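Local coordinates for protein argonaute (Methanocaldococcus jannaschii, PDB 5G5S) that cuts single-stranded DNA targets by endonucleolytic cleavage, using short single-stranded DNA guides to recognise them, and may defend the cell against invading genetic elements, at residues A[97-100]-A[101-105]; A[609-612]-A[613-616]; A[616-620]-A[621-625]; A[652-655]-A[656-660]; A[659-662]-A[663-667]. All blocks are in the same frame, centred on the assembly; numbering follows the deposited sequence.

Contacts 2 to 5 lie in the PIWI part of the chain and contact 1 in the N-terminal domain. Contact 2 leads into the hairpin that contact 3 forms, the two sharing Ser616 with centres 11 Å apart; contacts 4 and 5 share Met659 and Gln660 on helix 656-666, again 11 Å apart. Helix and hairpin pack together: Met659 CE lies 3.5 Å from Ile623 O, and Phe624 CZ is 3.4 Å from Tyr663 N. Contact 1, about 17 Å from contact 3 between centres, touches the hairpin turn, Glu101 OE2 approaching Gly619 O to 4.0 Å. In contact 5 the Leu662 side chain is about 12 Å from that of Asp572, a probable manganese ligand.

Contact 1: residues A[97-100]-A[101-105]; sequences PEIA and EKLVR
Three i to i+4 backbone bonds join 97-100 to 101-105 in the first turns of helix 97-111, with the one at Glu98 O missing from the set: Glu101 N to Pro97 O (3.1 Å), Leu103 N to Ile99 O (3.1 Å) and Val104 N to Ala100 O (3.0 Å). At Glu98 the carbonyl is used by a side chain. Lys102 NZ donates to Glu98 O at 2.9 Å, in the carbonyl plane and on a lone pair. Two bends in the lysine chain, at chi2 (109°) and chi3 (-133°), carry it back to that oxygen, which CD also approaches to 3.1 Å. The same ammonium group forms a salt bridge with Glu101 OE1, its hydrogen bond long and weak at 3.4 Å. Glu101 keeps CG beside its own backbone N and is extended beyond it, which lays the chain along Pro97 O; its other carboxylate oxygen, OE2, turns to Lys145 in a salt bridge and to the backbone N of Lys146. On another side of the helix, Ile99 and Leu103 lie alongside each other and point the same way, with CG2 of Ile99 4.1 Å from CD1 of Leu103. The buried Ala100 and Val104 pack on Leu92 and on Tyr151 of strand 150-163, and CG2 of Val104 comes within 3.2 Å of Ala100 O. The helix therefore presents a polar side and an apolar one. On the polar side, Glu101 is probably held ionised by the lysines on its two oxygens, and Lys102, otherwise exposed, is pinned through its ammonium group to the first helical turn.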
loop_
_atom_site.group_PDB
_atom_site.type_symbol
_atom_site.label_atom_id
_atom_site.label_comp_id
_atom_site.label_asym_id
_atom_site.label_seq_id
_atom_site.Cartn_x
_atom_site.Cartn_y
_atom_site.Cartn_z
ATOM N N PRO A 97 26.752 11.190 -0.472
ATOM C CA PRO A 97 26.434 9.814 -0.036
ATOM C C PRO A 97 25.450 9.028 -0.903
ATOM O O PRO A 97 25.701 7.849 -1.131
ATOM C CB PRO A 97 25.882 10.001 1.378
ATOM C CG PRO A 97 26.459 11.236 1.852
ATOM C CD PRO A 97 26.727 12.130 0.667
ATOM N N GLU A 98 24.367 9.673 -1.407
ATOM C CA GLU A 98 23.337 9.017 -2.229
ATOM C C GLU A 98 23.857 8.598 -3.596
ATOM O O GLU A 98 23.379 7.605 -4.129
ATOM C CB GLU A 98 22.055 9.873 -2.406
ATOM C CG GLU A 98 21.675 10.785 -1.250
ATOM C CD GLU A 98 22.360 12.139 -1.293
ATOM O OE1 GLU A 98 23.474 12.262 -0.733
ATOM O OE2 GLU A 98 21.798 13.067 -1.918
ATOM N N ILE A 99 24.800 9.372 -4.175
ATOM C CA ILE A 99 25.419 9.088 -5.481
ATOM C C ILE A 99 26.468 7.986 -5.298
ATOM O O ILE A 99 26.500 7.031 -6.077
ATOM C CB ILE A 99 26.022 10.379 -6.128
ATOM C CG1 ILE A 99 25.039 11.594 -6.106
ATOM C CG2 ILE A 99 26.620 10.121 -7.537
ATOM C CD1 ILE A 99 23.738 11.474 -6.927
ATOM N N ALA A 100 27.314 8.130 -4.254
ATOM C CA ALA A 100 28.366 7.184 -3.878
ATOM C C ALA A 100 27.825 5.755 -3.648
ATOM O O ALA A 100 28.448 4.812 -4.123
ATOM C CB ALA A 100 29.106 7.684 -2.645
ATOM N N GLU A 101 26.663 5.605 -2.959
ATOM C CA GLU A 101 26.002 4.302 -2.685
ATOM C C GLU A 101 25.702 3.564 -4.008
ATOM O O GLU A 101 26.024 2.377 -4.151
ATOM C CB GLU A 101 24.662 4.503 -1.949
ATOM C CG GLU A 101 24.766 4.941 -0.501
ATOM C CD GLU A 101 23.502 5.540 0.100
ATOM O OE1 GLU A 101 22.511 5.712 -0.649
ATOM O OE2 GLU A 101 23.507 5.851 1.316
ATOM N N LYS A 102 25.106 4.285 -4.973
ATOM C CA LYS A 102 24.739 3.728 -6.275
ATOM C C LYS A 102 25.937 3.365 -7.127
ATOM O O LYS A 102 25.875 2.382 -7.870
ATOM C CB LYS A 102 23.759 4.639 -7.032
ATOM C CG LYS A 102 22.317 4.421 -6.621
ATOM C CD LYS A 102 21.770 5.588 -5.829
ATOM C CE LYS A 102 21.027 5.142 -4.590
ATOM N NZ LYS A 102 20.861 6.251 -3.610
ATOM N N LEU A 103 27.033 4.135 -7.010
ATOM C CA LEU A 103 28.256 3.840 -7.757
ATOM C C LEU A 103 28.955 2.601 -7.207
ATOM O O LEU A 103 29.422 1.784 -7.988
ATOM C CB LEU A 103 29.183 5.063 -7.900
ATOM C CG LEU A 103 28.652 6.205 -8.811
ATOM C CD1 LEU A 103 29.513 7.419 -8.726
ATOM C CD2 LEU A 103 28.545 5.781 -10.270
ATOM N N VAL A 104 28.913 2.396 -5.880
ATOM C CA VAL A 104 29.468 1.197 -5.221
ATOM C C VAL A 104 28.644 -0.030 -5.658
ATOM O O VAL A 104 29.223 -1.089 -5.925
ATOM C CB VAL A 104 29.554 1.344 -3.674
ATOM C CG1 VAL A 104 29.984 0.042 -3.003
ATOM C CG2 VAL A 104 30.495 2.471 -3.284
ATOM N N ARG A 105 27.298 0.137 -5.779
ATOM C CA ARG A 105 26.375 -0.909 -6.233
ATOM C C ARG A 105 26.715 -1.305 -7.656
ATOM O O ARG A 105 26.849 -2.498 -7.937
ATOM C CB ARG A 105 24.907 -0.456 -6.123
ATOM C CG ARG A 105 23.915 -1.613 -6.181
ATOM C CD ARG A 105 22.523 -1.132 -6.515
ATOM N NE ARG A 105 21.527 -2.191 -6.355
ATOM C CZ ARG A 105 21.139 -3.018 -7.322
ATOM N NH1 ARG A 105 21.670 -2.927 -8.537
ATOM N NH2 ARG A 105 20.220 -3.946 -7.082
#

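Contact 2: residues A[609-612]-A[613-616]; sequences TSDY and RIGS
Thr609 and Ile614 supply the apolar part of this local contact, reaching toward each other tip to tip with CG2 of the threonine 4.1 Å from CD1 of the isoleucine. Ile614 places CG1 between its backbone N and carbonyl carbon (chi1 59°), and this rotation carries CD1 toward the threonine methyl. Tyr10 of strand 7-12 packs against both residues, while Phe306 and Lys308 of strand 302-308 also border Ile614. A second approach is polar against apolar: Asp611 OD2 stands 3.8 Å from Ile614 CG2. That carboxylate is engaged elsewhere, OD2 with the hydroxyl of Tyr10 and OD1 in a salt bridge with Lys308, so the methyl merely lies against an oxygen that already has a partner. The side-chain hydrogen bonds made locally stay within 609-612. Asp611 N donates to Thr609 OG1 at 3.2 Å, almost straight at 169°, which makes an ST turn. Tyr612 N gives a weak, bent bond to Asp611 OD1 at 2.9 Å. Tyr612 and Arg613 meet without a stack: the ring and guanidinium planes are nearly perpendicular, and CD2 of the ring sits 4.0 Å from CB of the arginine. Arg613 has a positive phi (67°), and its chain heads off from the loop toward Phe309 and Asn311. It is followed by Ile614, whose backbone bonds with Leu625 on strand 621-625. Arg613 and Ile614 together face that single residue, the geometry of a G1 beta bulge at the start of strand 614-618, in the mixed sheet this strand shares with strands 621-625 and 302-308.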
loop_
_atom_site.group_PDB
_atom_site.type_symbol
_atom_site.label_atom_id
_atom_site.label_comp_id
_atom_site.label_asym_id
_atom_site.label_seq_id
_atom_site.Cartn_x
_atom_site.Cartn_y
_atom_site.Cartn_z
ATOM N N THR A 609 14.077 -8.776 14.649
ATOM C CA THR A 609 13.358 -8.692 15.926
ATOM C C THR A 609 11.840 -8.884 15.810
ATOM O O THR A 609 11.244 -8.603 14.767
ATOM C CB THR A 609 13.677 -7.373 16.671
ATOM O OG1 THR A 609 13.187 -7.500 18.005
ATOM C CG2 THR A 609 13.047 -6.124 16.004
ATOM N N SER A 610 11.214 -9.266 16.921
ATOM C CA SER A 610 9.763 -9.414 17.015
ATOM C C SER A 610 9.167 -8.188 17.720
ATOM O O SER A 610 7.944 -8.067 17.830
ATOM C CB SER A 610 9.395 -10.703 17.740
ATOM O OG SER A 610 9.831 -11.820 16.985
ATOM N N ASP A 611 10.038 -7.270 18.175
ATOM C CA ASP A 611 9.644 -6.017 18.819
ATOM C C ASP A 611 9.079 -5.031 17.766
ATOM O O ASP A 611 9.350 -5.162 16.570
ATOM C CB ASP A 611 10.825 -5.414 19.610
ATOM C CG ASP A 611 10.480 -4.263 20.551
ATOM O OD1 ASP A 611 9.281 -4.122 20.916
ATOM O OD2 ASP A 611 11.404 -3.499 20.918
ATOM N N TYR A 612 8.258 -4.086 18.223
ATOM C CA TYR A 612 7.540 -3.129 17.398
ATOM C C TYR A 612 7.420 -1.799 18.131
ATOM O O TYR A 612 7.843 -1.712 19.282
ATOM C CB TYR A 612 6.146 -3.695 17.038
ATOM C CG TYR A 612 5.245 -3.925 18.237
ATOM C CD1 TYR A 612 5.362 -5.076 19.015
ATOM C CD2 TYR A 612 4.273 -2.994 18.593
ATOM C CE1 TYR A 612 4.566 -5.271 20.140
ATOM C CE2 TYR A 612 3.468 -3.181 19.717
ATOM C CZ TYR A 612 3.597 -4.334 20.471
ATOM O OH TYR A 612 2.767 -4.542 21.550
ATOM N N ARG A 613 6.814 -0.768 17.478
ATOM C CA ARG A 613 6.666 0.593 18.018
ATOM C C ARG A 613 8.100 1.182 18.114
ATOM O O ARG A 613 8.403 1.950 19.023
ATOM C CB ARG A 613 5.926 0.559 19.380
ATOM C CG ARG A 613 5.336 1.875 19.861
ATOM C CD ARG A 613 4.678 1.701 21.225
ATOM N NE ARG A 613 5.516 2.241 22.297
ATOM C CZ ARG A 613 5.172 2.302 23.581
ATOM N NH1 ARG A 613 3.999 1.829 23.986
ATOM N NH2 ARG A 613 6.000 2.834 24.471
ATOM N N ILE A 614 8.969 0.814 17.128
ATOM C CA ILE A 614 10.382 1.203 17.027
ATOM C C ILE A 614 10.759 1.844 15.686
ATOM O O ILE A 614 10.187 1.518 14.643
ATOM C CB ILE A 614 11.364 0.052 17.439
ATOM C CG1 ILE A 614 11.179 -1.214 16.561
ATOM C CG2 ILE A 614 11.265 -0.264 18.943
ATOM C CD1 ILE A 614 12.378 -2.161 16.546
ATOM N N GLY A 615 11.738 2.738 15.742
ATOM C CA GLY A 615 12.230 3.467 14.584
ATOM C C GLY A 615 13.691 3.829 14.687
ATOM O O GLY A 615 14.196 4.099 15.782
ATOM N N SER A 616 14.389 3.822 13.542
ATOM C CA SER A 616 15.806 4.186 13.469
ATOM C C SER A 616 16.128 4.860 12.129
ATOM O O SER A 616 15.239 4.998 11.286
ATOM C CB SER A 616 16.697 2.975 13.723
ATOM O OG SER A 616 18.033 3.377 13.962
#

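Contact 3: residues A[616-620]-A[621-625]; sequences SVFGN and DGIFL
Phe618 and Ile623 meet on one face of this hairpin, CB of the phenylalanine lying 3.6 Å from CD1 of the isoleucine. Ile623 reaches that far because its chain is extended at chi2 (170°), whereas Phe618 sets CG anti to the backbone N (-166°) and turns its ring away, to stack on His147 and meet Tyr152 edge-to-face. On the same face, CB of Asp621 comes to 3.4 Å from Phe618 O, and its OD2 goes to the hydroxyl of Tyr605. Val617 emerges on the reverse face, with CG1 3.8 Å from Asp621 O. The backbone pairs beneath them: Phe618 N donates to Asp621 O at 2.7 Å, and Asp621 N returns to Phe618 O at 2.9 Å from well above that carbonyl plane (61°). Farther along, Ile623 N and Ser616 O are 2.7 Å apart and nearly in line with the N-H. Ser616 OG is bound to Glu305 O of the strand on the other side. Gly619 and Asn620, both with positive phi, fill the two corner positions, which makes this an antiparallel beta hairpin with a two-residue loop, a type I' turn.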
loop_
_atom_site.group_PDB
_atom_site.type_symbol
_atom_site.label_atom_id
_atom_site.label_comp_id
_atom_site.label_asym_id
_atom_site.label_seq_id
_atom_site.Cartn_x
_atom_site.Cartn_y
_atom_site.Cartn_z
ATOM N N SER A 616 14.389 3.822 13.542
ATOM C CA SER A 616 15.806 4.186 13.469
ATOM C C SER A 616 16.128 4.860 12.129
ATOM O O SER A 616 15.239 4.998 11.286
ATOM C CB SER A 616 16.697 2.975 13.723
ATOM O OG SER A 616 18.033 3.377 13.962
ATOM N N VAL A 617 17.370 5.365 11.972
ATOM C CA VAL A 617 17.830 6.051 10.761
ATOM C C VAL A 617 19.106 5.356 10.263
ATOM O O VAL A 617 20.081 5.257 11.003
ATOM C CB VAL A 617 18.027 7.587 10.966
ATOM C CG1 VAL A 617 18.658 8.243 9.737
ATOM C CG2 VAL A 617 16.713 8.283 11.320
ATOM N N PHE A 618 19.087 4.852 9.024
ATOM C CA PHE A 618 20.260 4.202 8.453
ATOM C C PHE A 618 20.642 4.900 7.147
ATOM O O PHE A 618 19.891 4.828 6.162
ATOM C CB PHE A 618 20.031 2.693 8.271
ATOM C CG PHE A 618 21.292 1.911 7.993
ATOM C CD1 PHE A 618 22.253 1.732 8.984
ATOM C CD2 PHE A 618 21.507 1.329 6.750
ATOM C CE1 PHE A 618 23.414 0.997 8.732
ATOM C CE2 PHE A 618 22.674 0.607 6.492
ATOM C CZ PHE A 618 23.623 0.450 7.484
ATOM N N GLY A 619 21.775 5.609 7.185
ATOM C CA GLY A 619 22.314 6.394 6.075
ATOM C C GLY A 619 21.278 7.270 5.400
ATOM O O GLY A 619 21.030 7.133 4.193
ATOM N N ASN A 620 20.632 8.139 6.191
ATOM C CA ASN A 620 19.538 9.031 5.749
ATOM C C ASN A 620 18.146 8.388 5.569
ATOM O O ASN A 620 17.183 9.116 5.362
ATOM C CB ASN A 620 19.936 9.954 4.577
ATOM C CG ASN A 620 21.198 10.748 4.836
ATOM O OD1 ASN A 620 22.138 10.736 4.030
ATOM N ND2 ASN A 620 21.271 11.422 5.985
ATOM N N ASP A 621 18.021 7.050 5.666
ATOM C CA ASP A 621 16.703 6.399 5.544
ATOM C C ASP A 621 16.123 6.095 6.909
ATOM O O ASP A 621 16.816 5.568 7.768
ATOM C CB ASP A 621 16.764 5.079 4.750
ATOM C CG ASP A 621 17.151 5.162 3.289
ATOM O OD1 ASP A 621 16.897 6.220 2.660
ATOM O OD2 ASP A 621 17.645 4.146 2.752
ATOM N N GLY A 622 14.846 6.394 7.079
ATOM C CA GLY A 622 14.108 6.077 8.285
ATOM C C GLY A 622 13.640 4.642 8.192
ATOM O O GLY A 622 13.121 4.223 7.156
ATOM N N ILE A 623 13.911 3.855 9.232
ATOM C CA ILE A 623 13.494 2.456 9.321
ATOM C C ILE A 623 12.406 2.437 10.399
ATOM O O ILE A 623 12.682 2.599 11.587
ATOM C CB ILE A 623 14.663 1.461 9.571
ATOM C CG1 ILE A 623 15.779 1.617 8.508
ATOM C CG2 ILE A 623 14.140 0.011 9.628
ATOM C CD1 ILE A 623 17.069 0.821 8.854
ATOM N N PHE A 624 11.166 2.277 9.936
ATOM C CA PHE A 624 9.916 2.365 10.675
ATOM C C PHE A 624 9.275 0.975 10.874
ATOM O O PHE A 624 8.948 0.301 9.898
ATOM C CB PHE A 624 9.023 3.331 9.859
ATOM C CG PHE A 624 7.740 3.856 10.451
ATOM C CD1 PHE A 624 7.758 4.873 11.398
ATOM C CD2 PHE A 624 6.506 3.410 9.984
ATOM C CE1 PHE A 624 6.565 5.376 11.927
ATOM C CE2 PHE A 624 5.317 3.917 10.509
ATOM C CZ PHE A 624 5.354 4.882 11.488
ATOM N N LEU A 625 9.135 0.533 12.149
ATOM C CA LEU A 625 8.527 -0.755 12.488
ATOM C C LEU A 625 7.405 -0.522 13.546
ATOM O O LEU A 625 7.630 -0.670 14.759
ATOM C CB LEU A 625 9.607 -1.758 12.934
ATOM C CG LEU A 625 9.231 -3.244 12.968
ATOM C CD1 LEU A 625 8.908 -3.783 11.570
ATOM C CD2 LEU A 625 10.352 -4.069 13.587
#

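Contact 4: residues A[652-655]-A[656-660]; sequences LKIN and ESIMQ
Ile654 leads the buried half of this helix start, its CG2 meeting Met659. The methyl is 4.1 Å from Met659 SD, and the two side chains run at about a right angle to each other. The residue just before the cap thus touches the fourth residue of helix 656-666 in the manner of a hydrophobic staple. In the conformer given for Ile658, one of two, CD1 comes to 3.6 Å from Ile654 CG2, a closeness that may not hold for the other copy. Ile597 of strand 593-600 touches Ile654 and Ile658, and Phe309 packs on Met659, so this side is lined by strand 593-600 and the loop holding Phe309. The other side is open to solvent. There Glu656, exposed, bends back but brings OE1 no nearer than 4.0 Å to Asn655 CB, and Ser657 is equally exposed. Between the two halves Asn655 caps the helix. Its CG lies between the backbone N and the carbonyl carbon (chi1 58°), which turns OD1 in over the first turn to accept from Ile658 N at 3.1 Å. The bond is straight at hydrogen (169°), and the donor approaches almost end-on to the side-chain carbonyl (177°). Ser657 CB packs against the same capping oxygen, 3.3 Å from Asn655 OD1. Met659 N adds a weak, long bond to Asn655 O at 3.5 Å. One amide oxygen therefore satisfies a first-turn N-H that has no carbonyl of a preceding turn to bond to, and its partial negative charge probably suits the positive end of the helix.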
loop_
_atom_site.group_PDB
_atom_site.type_symbol
_atom_site.label_atom_id
_atom_site.label_comp_id
_atom_site.label_asym_id
_atom_site.label_seq_id
_atom_site.Cartn_x
_atom_site.Cartn_y
_atom_site.Cartn_z
ATOM N N LEU A 652 15.345 17.869 4.502
ATOM C CA LEU A 652 15.278 17.716 5.957
ATOM C C LEU A 652 15.757 16.337 6.398
ATOM O O LEU A 652 15.570 15.356 5.681
ATOM C CB LEU A 652 13.841 17.969 6.461
ATOM C CG LEU A 652 13.173 19.313 6.077
ATOM C CD1 LEU A 652 11.690 19.269 6.342
ATOM C CD2 LEU A 652 13.798 20.488 6.827
ATOM N N LYS A 653 16.389 16.260 7.568
ATOM C CA LYS A 653 16.862 14.993 8.113
ATOM C C LYS A 653 15.693 14.301 8.798
ATOM O O LYS A 653 14.942 14.946 9.525
ATOM C CB LYS A 653 18.012 15.224 9.108
ATOM N N ILE A 654 15.509 13.015 8.531
ATOM C CA ILE A 654 14.476 12.210 9.182
ATOM C C ILE A 654 14.833 12.153 10.680
ATOM O O ILE A 654 15.980 11.873 11.026
ATOM C CB ILE A 654 14.332 10.839 8.468
ATOM C CG1 ILE A 654 13.505 11.034 7.178
ATOM C CG2 ILE A 654 13.695 9.767 9.379
ATOM C CD1 ILE A 654 13.891 10.170 6.054
ATOM N N ASN A 655 13.878 12.541 11.551
ATOM C CA ASN A 655 14.108 12.672 12.997
ATOM C C ASN A 655 13.020 11.991 13.843
ATOM O O ASN A 655 12.123 11.373 13.281
ATOM C CB ASN A 655 14.253 14.187 13.352
ATOM C CG ASN A 655 13.052 15.051 12.980
ATOM O OD1 ASN A 655 11.901 14.617 12.978
ATOM N ND2 ASN A 655 13.286 16.303 12.665
ATOM N N GLU A 656 13.097 12.117 15.188
ATOM C CA GLU A 656 12.123 11.545 16.134
ATOM C C GLU A 656 10.722 12.160 16.018
ATOM O O GLU A 656 9.733 11.450 16.235
ATOM C CB GLU A 656 12.636 11.545 17.597
ATOM C CG GLU A 656 12.795 12.913 18.259
ATOM C CD GLU A 656 13.868 13.861 17.735
ATOM O OE1 GLU A 656 14.917 13.378 17.247
ATOM O OE2 GLU A 656 13.666 15.093 17.847
ATOM N N SER A 657 10.652 13.468 15.668
ATOM C CA SER A 657 9.409 14.221 15.501
ATOM C C SER A 657 8.527 13.642 14.401
ATOM O O SER A 657 7.389 13.294 14.702
ATOM C CB SER A 657 9.679 15.701 15.232
ATOM O OG SER A 657 10.389 16.276 16.314
ATOM N N ILE A 658 9.047 13.536 13.144
ATOM C CA ILE A 658 8.246 12.987 12.031
ATOM C C ILE A 658 7.859 11.552 12.219
ATOM O O ILE A 658 6.725 11.202 11.898
ATOM C CB ILE A 658 8.778 13.169 10.591
ATOM C CG1 ILE A 658 10.291 13.111 10.470
ATOM C CG2 ILE A 658 8.073 14.269 9.817
ATOM C CD1 ILE A 658 10.778 11.802 10.056
ATOM N N MET A 659 8.776 10.714 12.744
ATOM C CA MET A 659 8.515 9.296 12.985
ATOM C C MET A 659 7.429 9.121 14.012
ATOM O O MET A 659 6.561 8.286 13.801
ATOM C CB MET A 659 9.801 8.516 13.306
ATOM C CG MET A 659 10.750 8.405 12.099
ATOM S SD MET A 659 12.171 7.309 12.348
ATOM C CE MET A 659 11.629 5.893 11.611
ATOM N N GLN A 660 7.394 9.987 15.047
ATOM C CA GLN A 660 6.329 9.969 16.040
ATOM C C GLN A 660 5.013 10.364 15.382
ATOM O O GLN A 660 4.017 9.696 15.610
ATOM C CB GLN A 660 6.644 10.861 17.254
ATOM C CG GLN A 660 5.572 10.835 18.372
ATOM C CD GLN A 660 5.445 9.499 19.058
ATOM O OE1 GLN A 660 6.385 9.003 19.677
ATOM N NE2 GLN A 660 4.269 8.889 18.971
#

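Contact 5: residues A[659-662]-A[663-667]; sequences MQLL and YDLTK
Helix 656-666 carries this contact, with Gln660 and Asp664, Leu661 and Leu665, each pair one turn apart, whose side chains pair i to i+4 alongside the backbone bonds. Gln660 NE2 donates to Asp664 OD1 at 2.8 Å. The acceptor lies in the amide plane and is met on its syn side, 28° out of the carboxylate plane; the two flat groups are 40° apart. The glutamine gets there with CG anti to its backbone N and a bend at chi2 (66°) that turns the amide forward along the helix, toward Asp664. Thr312 OG1 is a second partner of Asp664 OD1, while Asn310 N takes up Gln660 OE1, so both ends of the amide are fixed. NE2 also lies at the edge of the Tyr663 ring, near its plane, 3.8 Å from CD2. Elsewhere round the helix, Leu661 and Leu665 lie side by side, their CD1 atoms 4.1 Å apart, and both touch Ile502 of strand 501-506. Toward the last turn the bonding is mixed: Leu665 N also bonds weakly to Leu662 O, and Thr666 N bonds weakly to Leu662 O at 3.3 Å and donates to Tyr663 O at 3.2 Å. Thr666 OG1 donates to Tyr663 O at 2.6 Å, and Thr666 CG2 closes on Leu662 O to 3.3 Å. Met659, Leu662, Tyr663 and Thr666 rest on Phe624 of the hairpin strand. The tie of the polar pair to 310-312 is particular to this chain; a helix packed by its apolar sides on the central mixed sheet is consistent with the RNase H-like PIWI fold.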
loop_
_atom_site.group_PDB
_atom_site.type_symbol
_atom_site.label_atom_id
_atom_site.label_comp_id
_atom_site.label_asym_id
_atom_site.label_seq_id
_atom_site.Cartn_x
_atom_site.Cartn_y
_atom_site.Cartn_z
ATOM N N MET A 659 8.776 10.714 12.744
ATOM C CA MET A 659 8.515 9.296 12.985
ATOM C C MET A 659 7.429 9.121 14.012
ATOM O O MET A 659 6.561 8.286 13.801
ATOM C CB MET A 659 9.801 8.516 13.306
ATOM C CG MET A 659 10.750 8.405 12.099
ATOM S SD MET A 659 12.171 7.309 12.348
ATOM C CE MET A 659 11.629 5.893 11.611
ATOM N N GLN A 660 7.394 9.987 15.047
ATOM C CA GLN A 660 6.329 9.969 16.040
ATOM C C GLN A 660 5.013 10.364 15.382
ATOM O O GLN A 660 4.017 9.696 15.610
ATOM C CB GLN A 660 6.644 10.861 17.254
ATOM C CG GLN A 660 5.572 10.835 18.372
ATOM C CD GLN A 660 5.445 9.499 19.058
ATOM O OE1 GLN A 660 6.385 9.003 19.677
ATOM N NE2 GLN A 660 4.269 8.889 18.971
ATOM N N LEU A 661 5.021 11.402 14.531
ATOM C CA LEU A 661 3.832 11.836 13.794
ATOM C C LEU A 661 3.309 10.725 12.884
ATOM O O LEU A 661 2.105 10.489 12.839
ATOM C CB LEU A 661 4.111 13.120 12.972
ATOM C CG LEU A 661 2.992 13.557 11.972
ATOM C CD1 LEU A 661 1.695 13.866 12.686
ATOM C CD2 LEU A 661 3.409 14.741 11.175
ATOM N N LEU A 662 4.209 10.066 12.146
ATOM C CA LEU A 662 3.859 8.981 11.231
ATOM C C LEU A 662 3.296 7.803 11.979
ATOM O O LEU A 662 2.286 7.241 11.543
ATOM C CB LEU A 662 5.055 8.603 10.342
ATOM C CG LEU A 662 5.554 9.721 9.396
ATOM C CD1 LEU A 662 6.773 9.276 8.620
ATOM C CD2 LEU A 662 4.455 10.231 8.472
ATOM N N TYR A 663 3.902 7.475 13.160
ATOM C CA TYR A 663 3.412 6.437 14.064
ATOM C C TYR A 663 2.020 6.772 14.563
ATOM O O TYR A 663 1.176 5.880 14.619
ATOM C CB TYR A 663 4.352 6.224 15.275
ATOM C CG TYR A 663 3.818 5.173 16.226
ATOM C CD1 TYR A 663 3.786 3.828 15.865
ATOM C CD2 TYR A 663 3.241 5.533 17.443
ATOM C CE1 TYR A 663 3.249 2.859 16.718
ATOM C CE2 TYR A 663 2.713 4.573 18.308
ATOM C CZ TYR A 663 2.715 3.237 17.941
ATOM O OH TYR A 663 2.200 2.281 18.788
ATOM N N ASP A 664 1.788 8.035 14.960
ATOM C CA ASP A 664 0.486 8.480 15.468
ATOM C C ASP A 664 -0.590 8.299 14.408
ATOM O O ASP A 664 -1.723 7.990 14.754
ATOM C CB ASP A 664 0.522 9.968 15.888
ATOM C CG ASP A 664 1.387 10.328 17.085
ATOM O OD1 ASP A 664 1.825 9.401 17.809
ATOM O OD2 ASP A 664 1.671 11.539 17.269
ATOM N N LEU A 665 -0.228 8.507 13.124
ATOM C CA LEU A 665 -1.138 8.373 11.986
ATOM C C LEU A 665 -1.493 6.929 11.653
ATOM O O LEU A 665 -2.548 6.707 11.079
ATOM C CB LEU A 665 -0.637 9.144 10.757
ATOM C CG LEU A 665 -0.620 10.674 10.878
ATOM C CD1 LEU A 665 0.259 11.295 9.797
ATOM C CD2 LEU A 665 -2.026 11.257 10.821
ATOM N N THR A 666 -0.663 5.941 12.059
ATOM C CA THR A 666 -0.968 4.497 11.884
ATOM C C THR A 666 -2.078 4.077 12.899
ATOM O O THR A 666 -2.724 3.033 12.753
ATOM C CB THR A 666 0.307 3.617 12.075
ATOM O OG1 THR A 666 0.674 3.556 13.467
ATOM C CG2 THR A 666 1.496 4.066 11.209
ATOM N N LYS A 667 -2.255 4.896 13.947
ATOM C CA LYS A 667 -3.232 4.700 15.008
ATOM C C LYS A 667 -4.616 5.278 14.635
ATOM O O LYS A 667 -5.591 4.954 15.288
ATOM C CB LYS A 667 -2.695 5.339 16.298
ATOM C CG LYS A 667 -3.069 4.627 17.571
ATOM C CD LYS A 667 -2.578 5.421 18.775
ATOM C CE LYS A 667 -2.741 4.678 20.081
ATOM N NZ LYS A 667 -1.607 3.749 20.319
#